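Local coordinates for trans-4-hydroxy-L-proline dehydratase (Clostridioides difficile 70-100-2010, PDB 6VXC), which uses a protein-based glycyl radical to dehydrate trans-4-hydroxy-L-proline to (S)-1-pyrroline-5-carboxylate during anaerobic breakdown of hydroxyproline, at residues Ala685-Glu690 with Gln798-Gly803; Asn764-Ala769 with Lys777-Arg782; Ala606-Tyr611 with Met675-Asn680; Tyr465-Tyr470 with Arg659-Pro664. One frame throughout, in Å; residues are numbered along the deposited sequence.

Contact 1 (Ala685-Glu690 with Gln798-Gly803); sequences AKPVSE and QDEIIG
Two buried carboxylates, those of Glu690 and Glu800, meet where the loop segment 685-690 passes beside helix 795-803. Their closest approach is a carbon-oxygen contact: Glu800 OE1 lies 3.4 Å from Glu690 CG, the methylene below the other acid group. The charged ends stay a little further apart, Glu690 OE2 standing 4.0 Å from Glu800 OE1, with the two carboxylate planes turned 30° to each other. Both chains are bent at chi2. That of Glu690 starts from a chi1 of 34°, well short of a staggered value, which suggests some torsional strain. No hydrogen bond links the two segments.

Apolar contact is slight. Pro687 turns its CB toward the helix, 4.3 Å from Glu800 CG; both residues also lean on Ile669 of helix 667-673.

Ionic and hydrogen-bonding partners surround the acid pair. Glu800 OE1 forms salt bridges with Lys696 NZ and Arg804 NE, while OE2 is hydrogen-bonded to His668 NE2. Glu690 OE1 is bonded to Ser693 OG, and its OE2 makes a long, weak ion pair with Arg804.

The side chain of Glu690 lies about 11 Å from that of Cys454, the probable radical cysteine. Like charges can sit side by side here probably because Lys696 and Arg804 offset that of Glu800; Arg804 reaches Glu690 only weakly.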
loop_
_atom_site.group_PDB
_atom_site.type_symbol
_atom_site.label_atom_id
_atom_site.label_comp_id
_atom_site.label_asym_id
_atom_site.label_seq_id
_atom_site.Cartn_x
_atom_site.Cartn_y
_atom_site.Cartn_z
ATOM N N ALA A 685 -9.564 -10.672 22.261
ATOM C CA ALA A 685 -10.070 -10.508 20.904
ATOM C C ALA A 685 -10.317 -9.049 20.502
ATOM O O ALA A 685 -10.849 -8.805 19.416
ATOM C CB ALA A 685 -11.356 -11.316 20.677
ATOM N N LYS A 686 -9.955 -8.072 21.341
ATOM C CA LYS A 686 -10.014 -6.673 20.915
ATOM C C LYS A 686 -8.843 -6.343 19.978
ATOM O O LYS A 686 -7.777 -6.954 20.063
ATOM C CB LYS A 686 -9.954 -5.738 22.123
ATOM C CG LYS A 686 -11.075 -5.889 23.119
ATOM C CD LYS A 686 -12.418 -5.530 22.514
ATOM C CE LYS A 686 -12.532 -4.032 22.288
ATOM N NZ LYS A 686 -13.955 -3.558 22.320
ATOM N N PRO A 687 -9.011 -5.365 19.085
ATOM C CA PRO A 687 -7.884 -4.939 18.237
ATOM C C PRO A 687 -6.649 -4.534 19.039
ATOM O O PRO A 687 -6.736 -4.105 20.187
ATOM C CB PRO A 687 -8.460 -3.745 17.466
ATOM C CG PRO A 687 -9.938 -4.015 17.402
ATOM C CD PRO A 687 -10.273 -4.702 18.718
ATOM N N VAL A 688 -5.480 -4.682 18.417
ATOM C CA VAL A 688 -4.271 -4.063 18.966
ATOM C C VAL A 688 -4.174 -2.633 18.427
ATOM O O VAL A 688 -4.984 -2.214 17.591
ATOM C CB VAL A 688 -2.991 -4.887 18.675
ATOM C CG1 VAL A 688 -3.083 -6.274 19.315
ATOM C CG2 VAL A 688 -2.738 -5.054 17.162
ATOM N N SER A 689 -3.213 -1.865 18.933
ATOM C CA SER A 689 -3.072 -0.474 18.513
ATOM C C SER A 689 -2.699 -0.402 17.034
ATOM O O SER A 689 -2.064 -1.308 16.495
ATOM C CB SER A 689 -1.997 0.222 19.347
ATOM O OG SER A 689 -0.766 -0.499 19.300
ATOM N N GLU A 690 -3.090 0.698 16.378
ATOM C CA GLU A 690 -2.840 0.931 14.957
ATOM C C GLU A 690 -1.621 1.827 14.741
ATOM O O GLU A 690 -1.415 2.805 15.464
ATOM C CB GLU A 690 -4.083 1.527 14.269
ATOM C CG GLU A 690 -4.919 2.466 15.128
ATOM C CD GLU A 690 -4.406 3.896 15.246
ATOM O OE1 GLU A 690 -3.586 4.334 14.414
ATOM O OE2 GLU A 690 -4.816 4.575 16.213
ATOM N N GLN A 798 -14.993 -0.165 12.682
ATOM C CA GLN A 798 -15.718 1.062 12.984
ATOM C C GLN A 798 -15.524 1.471 14.437
ATOM O O GLN A 798 -15.226 2.636 14.736
ATOM C CB GLN A 798 -17.204 0.880 12.692
ATOM C CG GLN A 798 -17.547 0.742 11.230
ATOM C CD GLN A 798 -19.037 0.530 11.038
ATOM O OE1 GLN A 798 -19.750 0.240 11.998
ATOM N NE2 GLN A 798 -19.517 0.691 9.803
ATOM N N ASP A 799 -15.705 0.521 15.360
ATOM C CA ASP A 799 -15.550 0.825 16.776
ATOM C C ASP A 799 -14.109 1.162 17.140
ATOM O O ASP A 799 -13.876 1.912 18.093
ATOM C CB ASP A 799 -16.058 -0.349 17.625
ATOM C CG ASP A 799 -17.587 -0.477 17.599
ATOM O OD1 ASP A 799 -18.254 0.449 17.095
ATOM O OD2 ASP A 799 -18.110 -1.496 18.090
ATOM N N GLU A 800 -13.129 0.588 16.440
ATOM C CA GLU A 800 -11.743 0.970 16.689
ATOM C C GLU A 800 -11.549 2.453 16.381
ATOM O O GLU A 800 -11.048 3.214 17.214
ATOM C CB GLU A 800 -10.806 0.086 15.849
ATOM C CG GLU A 800 -9.303 0.221 16.151
ATOM C CD GLU A 800 -8.630 1.391 15.404
ATOM O OE1 GLU A 800 -8.183 2.350 16.056
ATOM O OE2 GLU A 800 -8.545 1.345 14.162
ATOM N N ILE A 801 -12.038 2.891 15.221
ATOM C CA ILE A 801 -11.891 4.289 14.804
ATOM C C ILE A 801 -12.601 5.229 15.775
ATOM O O ILE A 801 -12.060 6.270 16.164
ATOM C CB ILE A 801 -12.418 4.466 13.367
ATOM C CG1 ILE A 801 -11.508 3.714 12.385
ATOM C CG2 ILE A 801 -12.601 5.975 13.014
ATOM C CD1 ILE A 801 -12.098 3.501 11.032
ATOM N N ILE A 802 -13.818 4.869 16.184
ATOM C CA ILE A 802 -14.586 5.691 17.113
ATOM C C ILE A 802 -13.884 5.809 18.461
ATOM O O ILE A 802 -14.038 6.815 19.162
ATOM C CB ILE A 802 -16.006 5.110 17.287
ATOM C CG1 ILE A 802 -16.799 5.215 15.982
ATOM C CG2 ILE A 802 -16.713 5.809 18.436
ATOM C CD1 ILE A 802 -18.091 4.397 15.956
ATOM N N GLY A 803 -13.162 4.768 18.872
ATOM C CA GLY A 803 -12.459 4.764 20.137
ATOM C C GLY A 803 -11.153 5.520 20.147
ATOM O O GLY A 803 -10.580 5.709 21.224
#

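Contact 2 (Asn764-Ala769 with Lys777-Arg782); sequences NVLLEA and KDLIVR
Leu779 extends its CG trans to its own backbone N (chi1 176°), and this carries the branched end to Leu766 of helix 763-771. Leu766 places CG opposite its carbonyl carbon, but its chi2 of -133° is not a staggered value; this rotation directs CD2 to Leu779 and CD1 to Val781.

The methyl-methyl contact of Leu766 CD2 with Leu779 CD2, at 3.5 Å, is tighter than usual van der Waals packing, and together with the near-eclipsed chi2 it suggests some strain. The two leucine side chains cross at about a right angle. Besides Leu766, Leu779 CD2 touches Ala769 CB at 3.7 Å, about one helical turn further on, and the more distant Val765 CG1 at 4.3 Å. One methyl therefore fits among three residues of the same helix. Val781, two residues on and inside the strand, also turns its CB toward the helix and meets Leu766 tip to tip, with 4.0 Å between Val781 CG1 and Leu766 CD1.

No hydrogen bond joins the segments; the contact is aliphatic. Helix 795-803 extends the cluster, Ile802 packing on Leu766 and Ile801 on Val781, and Phe790 also lies against Leu766.

Here a helix packs against a two-stranded antiparallel hairpin, 780-782 with 787-789. Its turn holds Gly785, which becomes the glycyl radical in the active enzyme (the radical is absent in this structure): it is the Gly-radical loop of the glycyl radical enzymes, backed by C-terminal helices.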
loop_
_atom_site.group_PDB
_atom_site.type_symbol
_atom_site.label_atom_id
_atom_site.label_comp_id
_atom_site.label_asym_id
_atom_site.label_seq_id
_atom_site.Cartn_x
_atom_site.Cartn_y
_atom_site.Cartn_z
ATOM N N ASN A 764 -21.163 11.478 16.954
ATOM C CA ASN A 764 -22.572 11.110 16.860
ATOM C C ASN A 764 -22.969 10.759 15.439
ATOM O O ASN A 764 -23.830 9.896 15.241
ATOM C CB ASN A 764 -23.457 12.238 17.389
ATOM C CG ASN A 764 -23.168 12.561 18.838
ATOM O OD1 ASN A 764 -22.916 11.666 19.647
ATOM N ND2 ASN A 764 -23.217 13.844 19.180
ATOM N N VAL A 765 -22.346 11.390 14.442
ATOM C CA VAL A 765 -22.601 11.019 13.054
ATOM C C VAL A 765 -22.192 9.570 12.811
ATOM O O VAL A 765 -22.908 8.813 12.154
ATOM C CB VAL A 765 -21.880 11.986 12.096
ATOM C CG1 VAL A 765 -21.950 11.490 10.669
ATOM C CG2 VAL A 765 -22.483 13.392 12.197
ATOM N N LEU A 766 -21.024 9.167 13.317
ATOM C CA LEU A 766 -20.583 7.795 13.092
ATOM C C LEU A 766 -21.528 6.824 13.786
ATOM O O LEU A 766 -21.865 5.771 13.237
ATOM C CB LEU A 766 -19.153 7.595 13.605
ATOM C CG LEU A 766 -17.970 8.202 12.834
ATOM C CD1 LEU A 766 -16.806 7.261 12.615
ATOM C CD2 LEU A 766 -18.370 8.915 11.568
ATOM N N LEU A 767 -21.949 7.157 15.007
ATOM C CA LEU A 767 -22.877 6.289 15.733
ATOM C C LEU A 767 -24.210 6.176 15.003
ATOM O O LEU A 767 -24.783 5.087 14.910
ATOM C CB LEU A 767 -23.070 6.819 17.150
ATOM C CG LEU A 767 -21.817 6.758 18.026
ATOM C CD1 LEU A 767 -22.078 7.402 19.362
ATOM C CD2 LEU A 767 -21.357 5.328 18.214
ATOM N N GLU A 768 -24.709 7.288 14.458
ATOM C CA GLU A 768 -25.918 7.235 13.644
ATOM C C GLU A 768 -25.706 6.389 12.405
ATOM O O GLU A 768 -26.597 5.630 12.002
ATOM C CB GLU A 768 -26.356 8.646 13.245
ATOM C CG GLU A 768 -27.386 9.263 14.169
ATOM C CD GLU A 768 -28.620 8.373 14.317
ATOM O OE1 GLU A 768 -28.982 8.049 15.461
ATOM O OE2 GLU A 768 -29.196 7.964 13.281
ATOM N N ALA A 769 -24.529 6.503 11.785
ATOM C CA ALA A 769 -24.268 5.715 10.588
ATOM C C ALA A 769 -24.286 4.221 10.884
ATOM O O ALA A 769 -24.633 3.427 10.008
ATOM C CB ALA A 769 -22.934 6.117 9.965
ATOM N N LYS A 777 -24.298 6.709 3.192
ATOM C CA LYS A 777 -23.546 6.036 2.143
ATOM C C LYS A 777 -22.342 6.849 1.686
ATOM O O LYS A 777 -21.416 6.277 1.105
ATOM C CB LYS A 777 -24.490 5.763 0.970
ATOM C CG LYS A 777 -25.606 4.791 1.322
ATOM C CD LYS A 777 -26.503 4.453 0.135
ATOM C CE LYS A 777 -25.747 4.088 -1.121
ATOM N NZ LYS A 777 -26.689 3.974 -2.276
ATOM N N ASP A 778 -22.335 8.159 1.944
ATOM C CA ASP A 778 -21.264 9.059 1.540
ATOM C C ASP A 778 -20.206 9.273 2.616
ATOM O O ASP A 778 -19.195 9.917 2.343
ATOM C CB ASP A 778 -21.851 10.427 1.150
ATOM C CG ASP A 778 -22.680 10.371 -0.127
ATOM O OD1 ASP A 778 -22.533 9.397 -0.905
ATOM O OD2 ASP A 778 -23.509 11.289 -0.330
ATOM N N LEU A 779 -20.398 8.735 3.811
ATOM C CA LEU A 779 -19.518 9.044 4.927
ATOM C C LEU A 779 -18.180 8.339 4.742
ATOM O O LEU A 779 -18.135 7.114 4.624
ATOM C CB LEU A 779 -20.178 8.615 6.230
ATOM C CG LEU A 779 -19.380 8.770 7.515
ATOM C CD1 LEU A 779 -19.035 10.236 7.755
ATOM C CD2 LEU A 779 -20.157 8.164 8.667
ATOM N N ILE A 780 -17.098 9.112 4.726
ATOM C CA ILE A 780 -15.737 8.617 4.532
ATOM C C ILE A 780 -14.904 8.984 5.755
ATOM O O ILE A 780 -15.030 10.094 6.279
ATOM C CB ILE A 780 -15.113 9.208 3.252
ATOM C CG1 ILE A 780 -15.879 8.720 2.012
ATOM C CG2 ILE A 780 -13.604 8.931 3.192
ATOM C CD1 ILE A 780 -15.509 9.446 0.738
ATOM N N VAL A 781 -14.085 8.042 6.237
ATOM C CA VAL A 781 -13.191 8.291 7.368
ATOM C C VAL A 781 -11.792 7.787 7.032
ATOM O O VAL A 781 -11.582 7.050 6.067
ATOM C CB VAL A 781 -13.676 7.651 8.696
ATOM C CG1 VAL A 781 -14.998 8.237 9.128
ATOM C CG2 VAL A 781 -13.759 6.157 8.580
ATOM N N ARG A 782 -10.831 8.200 7.857
ATOM C CA ARG A 782 -9.454 7.741 7.749
ATOM C C ARG A 782 -9.285 6.449 8.539
ATOM O O ARG A 782 -9.633 6.391 9.714
ATOM C CB ARG A 782 -8.479 8.801 8.266
ATOM C CG ARG A 782 -7.029 8.564 7.845
ATOM C CD ARG A 782 -6.870 8.717 6.326
ATOM N NE ARG A 782 -5.503 8.480 5.895
ATOM C CZ ARG A 782 -5.056 8.649 4.651
ATOM N NH1 ARG A 782 -3.781 8.411 4.366
ATOM N NH2 ARG A 782 -5.875 9.073 3.696
#

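Contact 3 (Ala606-Tyr611 with Met675-Asn680); sequences ANFEGY and MGASPN
Asn607 and Phe608 both touch the methyl group of Ala677 at the point where a Schellman motif ends helix 597-605. Asn607 OD1 is 3.5 Å from Ala677 CB, and Phe608 CE2 approaches the same methyl, obliquely to the ring, at 4.0 Å. Further along the loop, Ser678 O comes in at the edge of the Phe608 ring, in its plane, 3.7 Å from CZ. No hydrogen bond crosses between the segments.

The reversal of the chain after the helix places Asn607 and Phe608 beside Ala677. Asn607, with positive phi (52°), is the C-prime residue, and a type I' turn from Ala606 to Glu609 is followed by a type II turn from Phe608 to Tyr611, which leads into the next helix. With its CG trans to the backbone N (chi1 -155°), the Asn607 amide reaches over to the 675-680 loop; OD1 is also hydrogen-bonded to Cys684 N, which helps to set the rotation of the amide. Leu683 packs on both Asn607 and Phe608.

Arg682 NH1 is hydrogen-bonded to both Gly676 O and Ser678 OG, on either side of Ala677 in sequence. Ser678 OG in turn donates a 2.7 Å hydrogen bond to Asn680 OD1, arriving 17° off the carbonyl plane.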
loop_
_atom_site.group_PDB
_atom_site.type_symbol
_atom_site.label_atom_id
_atom_site.label_comp_id
_atom_site.label_asym_id
_atom_site.label_seq_id
_atom_site.Cartn_x
_atom_site.Cartn_y
_atom_site.Cartn_z
ATOM N N ALA A 606 -8.504 -15.297 32.608
ATOM C CA ALA A 606 -9.899 -15.058 32.932
ATOM C C ALA A 606 -10.466 -13.834 32.218
ATOM O O ALA A 606 -11.579 -13.398 32.538
ATOM C CB ALA A 606 -10.059 -14.903 34.444
ATOM N N ASN A 607 -9.724 -13.257 31.273
ATOM C CA ASN A 607 -10.149 -12.021 30.624
ATOM C C ASN A 607 -10.500 -10.964 31.670
ATOM O O ASN A 607 -11.431 -10.181 31.493
ATOM C CB ASN A 607 -11.323 -12.264 29.664
ATOM C CG ASN A 607 -11.405 -11.208 28.557
ATOM O OD1 ASN A 607 -10.396 -10.573 28.214
ATOM N ND2 ASN A 607 -12.597 -11.016 28.000
ATOM N N PHE A 608 -9.762 -10.968 32.781
ATOM C CA PHE A 608 -9.897 -10.073 33.927
ATOM C C PHE A 608 -11.181 -10.296 34.714
ATOM O O PHE A 608 -11.443 -9.567 35.672
ATOM C CB PHE A 608 -9.788 -8.605 33.510
ATOM C CG PHE A 608 -8.408 -8.230 33.029
ATOM C CD1 PHE A 608 -7.393 -7.968 33.933
ATOM C CD2 PHE A 608 -8.124 -8.165 31.677
ATOM C CE1 PHE A 608 -6.143 -7.630 33.505
ATOM C CE2 PHE A 608 -6.860 -7.820 31.236
ATOM C CZ PHE A 608 -5.869 -7.550 32.153
ATOM N N GLU A 609 -11.980 -11.288 34.345
ATOM C CA GLU A 609 -13.157 -11.661 35.106
ATOM C C GLU A 609 -12.741 -12.138 36.486
ATOM O O GLU A 609 -11.947 -13.069 36.614
ATOM C CB GLU A 609 -13.891 -12.752 34.343
ATOM C CG GLU A 609 -15.368 -12.590 34.278
ATOM C CD GLU A 609 -15.981 -13.487 33.220
ATOM O OE1 GLU A 609 -16.263 -14.667 33.516
ATOM O OE2 GLU A 609 -16.151 -13.001 32.077
ATOM N N GLY A 610 -13.250 -11.476 37.520
ATOM C CA GLY A 610 -12.810 -11.767 38.854
ATOM C C GLY A 610 -11.507 -11.105 39.221
ATOM O O GLY A 610 -11.013 -11.323 40.330
ATOM N N TYR A 611 -10.914 -10.327 38.322
ATOM C CA TYR A 611 -9.699 -9.600 38.647
ATOM C C TYR A 611 -9.855 -8.124 38.298
ATOM O O TYR A 611 -8.951 -7.494 37.744
ATOM C CB TYR A 611 -8.484 -10.219 37.964
ATOM C CG TYR A 611 -8.181 -11.632 38.433
ATOM C CD1 TYR A 611 -8.902 -12.714 37.949
ATOM C CD2 TYR A 611 -7.234 -11.871 39.423
ATOM C CE1 TYR A 611 -8.643 -14.007 38.384
ATOM C CE2 TYR A 611 -6.973 -13.161 39.876
ATOM C CZ TYR A 611 -7.677 -14.221 39.347
ATOM O OH TYR A 611 -7.422 -15.488 39.803
ATOM N N MET A 675 -5.960 -12.910 19.524
ATOM C CA MET A 675 -5.115 -12.780 20.705
ATOM C C MET A 675 -5.972 -12.683 21.957
ATOM O O MET A 675 -7.060 -12.104 21.936
ATOM C CB MET A 675 -4.205 -11.558 20.583
ATOM C CG MET A 675 -3.133 -11.437 21.638
ATOM S SD MET A 675 -1.999 -10.110 21.181
ATOM C CE MET A 675 -1.343 -9.709 22.759
ATOM N N GLY A 676 -5.476 -13.244 23.057
ATOM C CA GLY A 676 -6.163 -13.123 24.323
ATOM C C GLY A 676 -5.970 -11.747 24.924
ATOM O O GLY A 676 -5.422 -10.831 24.310
ATOM N N ALA A 677 -6.426 -11.612 26.164
ATOM C CA ALA A 677 -6.211 -10.375 26.893
ATOM C C ALA A 677 -4.720 -10.137 27.058
ATOM O O ALA A 677 -3.924 -11.074 27.105
ATOM C CB ALA A 677 -6.895 -10.430 28.256
ATOM N N SER A 678 -4.336 -8.873 27.119
ATOM C CA SER A 678 -2.939 -8.513 27.286
ATOM C C SER A 678 -2.732 -7.728 28.572
ATOM O O SER A 678 -3.684 -7.170 29.134
ATOM C CB SER A 678 -2.403 -7.712 26.082
ATOM O OG SER A 678 -3.287 -6.712 25.615
ATOM N N PRO A 679 -1.490 -7.695 29.078
ATOM C CA PRO A 679 -1.227 -7.095 30.400
ATOM C C PRO A 679 -1.588 -5.620 30.519
ATOM O O PRO A 679 -1.699 -5.124 31.643
ATOM C CB PRO A 679 0.289 -7.298 30.576
ATOM C CG PRO A 679 0.589 -8.495 29.750
ATOM C CD PRO A 679 -0.324 -8.425 28.560
ATOM N N ASN A 680 -1.721 -4.886 29.417
ATOM C CA ASN A 680 -2.048 -3.468 29.536
ATOM C C ASN A 680 -3.509 -3.227 29.887
ATOM O O ASN A 680 -3.879 -2.083 30.161
ATOM C CB ASN A 680 -1.722 -2.727 28.242
ATOM C CG ASN A 680 -2.578 -3.191 27.087
ATOM O OD1 ASN A 680 -2.888 -4.375 26.975
ATOM N ND2 ASN A 680 -2.975 -2.266 26.227
#

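Contact 4 (Tyr465-Tyr470 with Arg659-Pro664); sequences YVLTGY and RVDMLP
Tyr470 crosses from strand 463-472 to the loop that follows strand 657-661, touching Leu663 and Pro664. From CB, a chi1 of -56° swings CG trans to the carbonyl carbon and carries the ring to the loop. Its CD1 and CE1 edge comes first: Leu663 O lies near the ring plane, 3.2 Å from CE1. CE1 also meets Leu663 CD2 at 3.6 Å, the two side chains crossing at about a right angle. Further out, Pro664 O sits over one face, 3.5 Å above the plane of the Tyr470 ring and displaced toward the rim. At the tip, OH packs on Leu663 CD2 and is hydrogen-bonded to Thr665 OG1, which limits how far the phenol can shift.

Nearer the start of the segments, Leu467 CD1 rests 3.8 Å from Asp661 OD2, and both residues pack on Glu456, the probable proton acceptor. Leu663 comes within about 4 Å of the side chain of Cys454, the probable radical cysteine, and a glycerol, probably from the crystallisation liquor, lies about 4 Å from the Tyr470 side chain.

Strands 463-472 and 657-661 flank strand 565-573 in a parallel sheet, consistent with part of the ten-stranded barrel that encloses the active site in glycyl radical enzymes.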
loop_
_atom_site.group_PDB
_atom_site.type_symbol
_atom_site.label_atom_id
_atom_site.label_comp_id
_atom_site.label_asym_id
_atom_site.label_seq_id
_atom_site.Cartn_x
_atom_site.Cartn_y
_atom_site.Cartn_z
ATOM N N TYR A 465 11.163 -2.371 -3.383
ATOM C CA TYR A 465 11.051 -2.329 -1.924
ATOM C C TYR A 465 9.767 -3.069 -1.585
ATOM O O TYR A 465 8.671 -2.514 -1.683
ATOM C CB TYR A 465 11.097 -0.892 -1.362
ATOM C CG TYR A 465 10.150 0.166 -1.935
ATOM C CD1 TYR A 465 10.289 0.618 -3.242
ATOM C CD2 TYR A 465 9.190 0.787 -1.127
ATOM C CE1 TYR A 465 9.444 1.614 -3.762
ATOM C CE2 TYR A 465 8.359 1.776 -1.626
ATOM C CZ TYR A 465 8.487 2.189 -2.944
ATOM O OH TYR A 465 7.645 3.174 -3.433
ATOM N N VAL A 466 9.931 -4.351 -1.216
ATOM C CA VAL A 466 8.843 -5.319 -1.139
ATOM C C VAL A 466 8.435 -5.502 0.323
ATOM O O VAL A 466 9.272 -5.788 1.183
ATOM C CB VAL A 466 9.255 -6.659 -1.775
ATOM C CG1 VAL A 466 8.146 -7.696 -1.620
ATOM C CG2 VAL A 466 9.627 -6.479 -3.261
ATOM N N LEU A 467 7.145 -5.342 0.595
ATOM C CA LEU A 467 6.574 -5.694 1.890
ATOM C C LEU A 467 6.246 -7.182 1.872
ATOM O O LEU A 467 5.679 -7.676 0.891
ATOM C CB LEU A 467 5.306 -4.883 2.155
ATOM C CG LEU A 467 5.457 -3.510 2.831
ATOM C CD1 LEU A 467 6.487 -2.667 2.123
ATOM C CD2 LEU A 467 4.127 -2.782 2.873
ATOM N N THR A 468 6.614 -7.911 2.934
ATOM C CA THR A 468 6.377 -9.355 2.939
ATOM C C THR A 468 5.261 -9.803 3.878
ATOM O O THR A 468 4.822 -10.954 3.769
ATOM C CB THR A 468 7.670 -10.139 3.276
ATOM O OG1 THR A 468 8.083 -9.867 4.615
ATOM C CG2 THR A 468 8.821 -9.802 2.309
ATOM N N GLY A 469 4.795 -8.951 4.781
ATOM C CA GLY A 469 3.695 -9.276 5.666
ATOM C C GLY A 469 3.846 -8.595 7.016
ATOM O O GLY A 469 4.928 -8.181 7.415
ATOM N N TYR A 470 2.722 -8.505 7.740
ATOM C CA TYR A 470 2.672 -7.913 9.080
ATOM C C TYR A 470 3.138 -8.922 10.135
ATOM O O TYR A 470 2.970 -10.129 9.978
ATOM C CB TYR A 470 1.244 -7.449 9.413
ATOM C CG TYR A 470 0.700 -6.484 8.395
ATOM C CD1 TYR A 470 1.035 -5.138 8.435
ATOM C CD2 TYR A 470 -0.103 -6.932 7.365
ATOM C CE1 TYR A 470 0.555 -4.253 7.465
ATOM C CE2 TYR A 470 -0.581 -6.069 6.391
ATOM C CZ TYR A 470 -0.255 -4.726 6.445
ATOM O OH TYR A 470 -0.731 -3.872 5.478
ATOM N N ARG A 659 14.745 -4.503 5.997
ATOM C CA ARG A 659 14.592 -3.318 6.821
ATOM C C ARG A 659 13.201 -3.350 7.455
ATOM O O ARG A 659 12.405 -4.255 7.214
ATOM C CB ARG A 659 14.828 -2.038 6.005
ATOM C CG ARG A 659 16.218 -1.980 5.312
ATOM C CD ARG A 659 16.515 -0.612 4.689
ATOM N NE ARG A 659 16.683 0.394 5.732
ATOM C CZ ARG A 659 17.759 0.501 6.506
ATOM N NH1 ARG A 659 17.816 1.452 7.437
ATOM N NH2 ARG A 659 18.787 -0.323 6.334
ATOM N N VAL A 660 12.886 -2.321 8.226
ATOM C CA VAL A 660 11.749 -2.352 9.128
ATOM C C VAL A 660 10.847 -1.158 8.832
ATOM O O VAL A 660 11.339 -0.081 8.484
ATOM C CB VAL A 660 12.306 -2.370 10.571
ATOM C CG1 VAL A 660 11.721 -1.339 11.446
ATOM C CG2 VAL A 660 12.290 -3.815 11.156
ATOM N N ASP A 661 9.527 -1.370 8.901
ATOM C CA ASP A 661 8.544 -0.287 8.898
ATOM C C ASP A 661 7.396 -0.654 9.843
ATOM O O ASP A 661 7.318 -1.778 10.348
ATOM C CB ASP A 661 8.048 0.047 7.462
ATOM C CG ASP A 661 7.425 -1.139 6.733
ATOM O OD1 ASP A 661 7.030 -2.100 7.411
ATOM O OD2 ASP A 661 7.308 -1.106 5.466
ATOM N N MET A 662 6.501 0.311 10.093
ATOM C CA MET A 662 5.474 0.181 11.129
ATOM C C MET A 662 4.145 0.709 10.595
ATOM O O MET A 662 3.893 1.920 10.649
ATOM C CB MET A 662 5.894 0.936 12.382
ATOM C CG MET A 662 7.357 0.704 12.734
ATOM S SD MET A 662 7.553 -0.827 13.646
ATOM C CE MET A 662 6.873 -0.283 15.204
ATOM N N LEU A 663 3.299 -0.192 10.105
ATOM C CA LEU A 663 1.961 0.156 9.647
ATOM C C LEU A 663 1.075 -1.083 9.730
ATOM O O LEU A 663 1.581 -2.208 9.739
ATOM C CB LEU A 663 1.978 0.729 8.217
ATOM C CG LEU A 663 2.475 0.069 6.914
ATOM C CD1 LEU A 663 3.888 -0.433 7.047
ATOM C CD2 LEU A 663 1.557 -0.992 6.356
ATOM N N PRO A 664 -0.251 -0.906 9.848
ATOM C CA PRO A 664 -1.139 -2.062 10.046
ATOM C C PRO A 664 -2.147 -2.321 8.924
ATOM O O PRO A 664 -2.688 -3.426 8.845
ATOM C CB PRO A 664 -1.884 -1.673 11.326
ATOM C CG PRO A 664 -2.104 -0.155 11.109
ATOM C CD PRO A 664 -0.885 0.341 10.324
#

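Overall arrangement
Contact 1 is the hub. Its centre lies 16 Å from that of contact 2, 17 Å from contact 3 and 21 Å from contact 4, and it touches all three: Ile801 and Ile802 pack on contact 2, Ala685 N probably hydrogen-bonds to Met675 O of contact 3, and Glu690 meets Pro664 of contact 4. The centres of the other three are 29 to 31 Å apart, and they do not touch one another. Along the chain, contacts 3 and 4 interleave, both closing before contact 1 opens, and contact 2 is nested inside contact 1. The segment 685-690 therefore links the barrel sheet and the loops of contact 3 to the C-terminal region that carries Gly785, the glycine that becomes the radical.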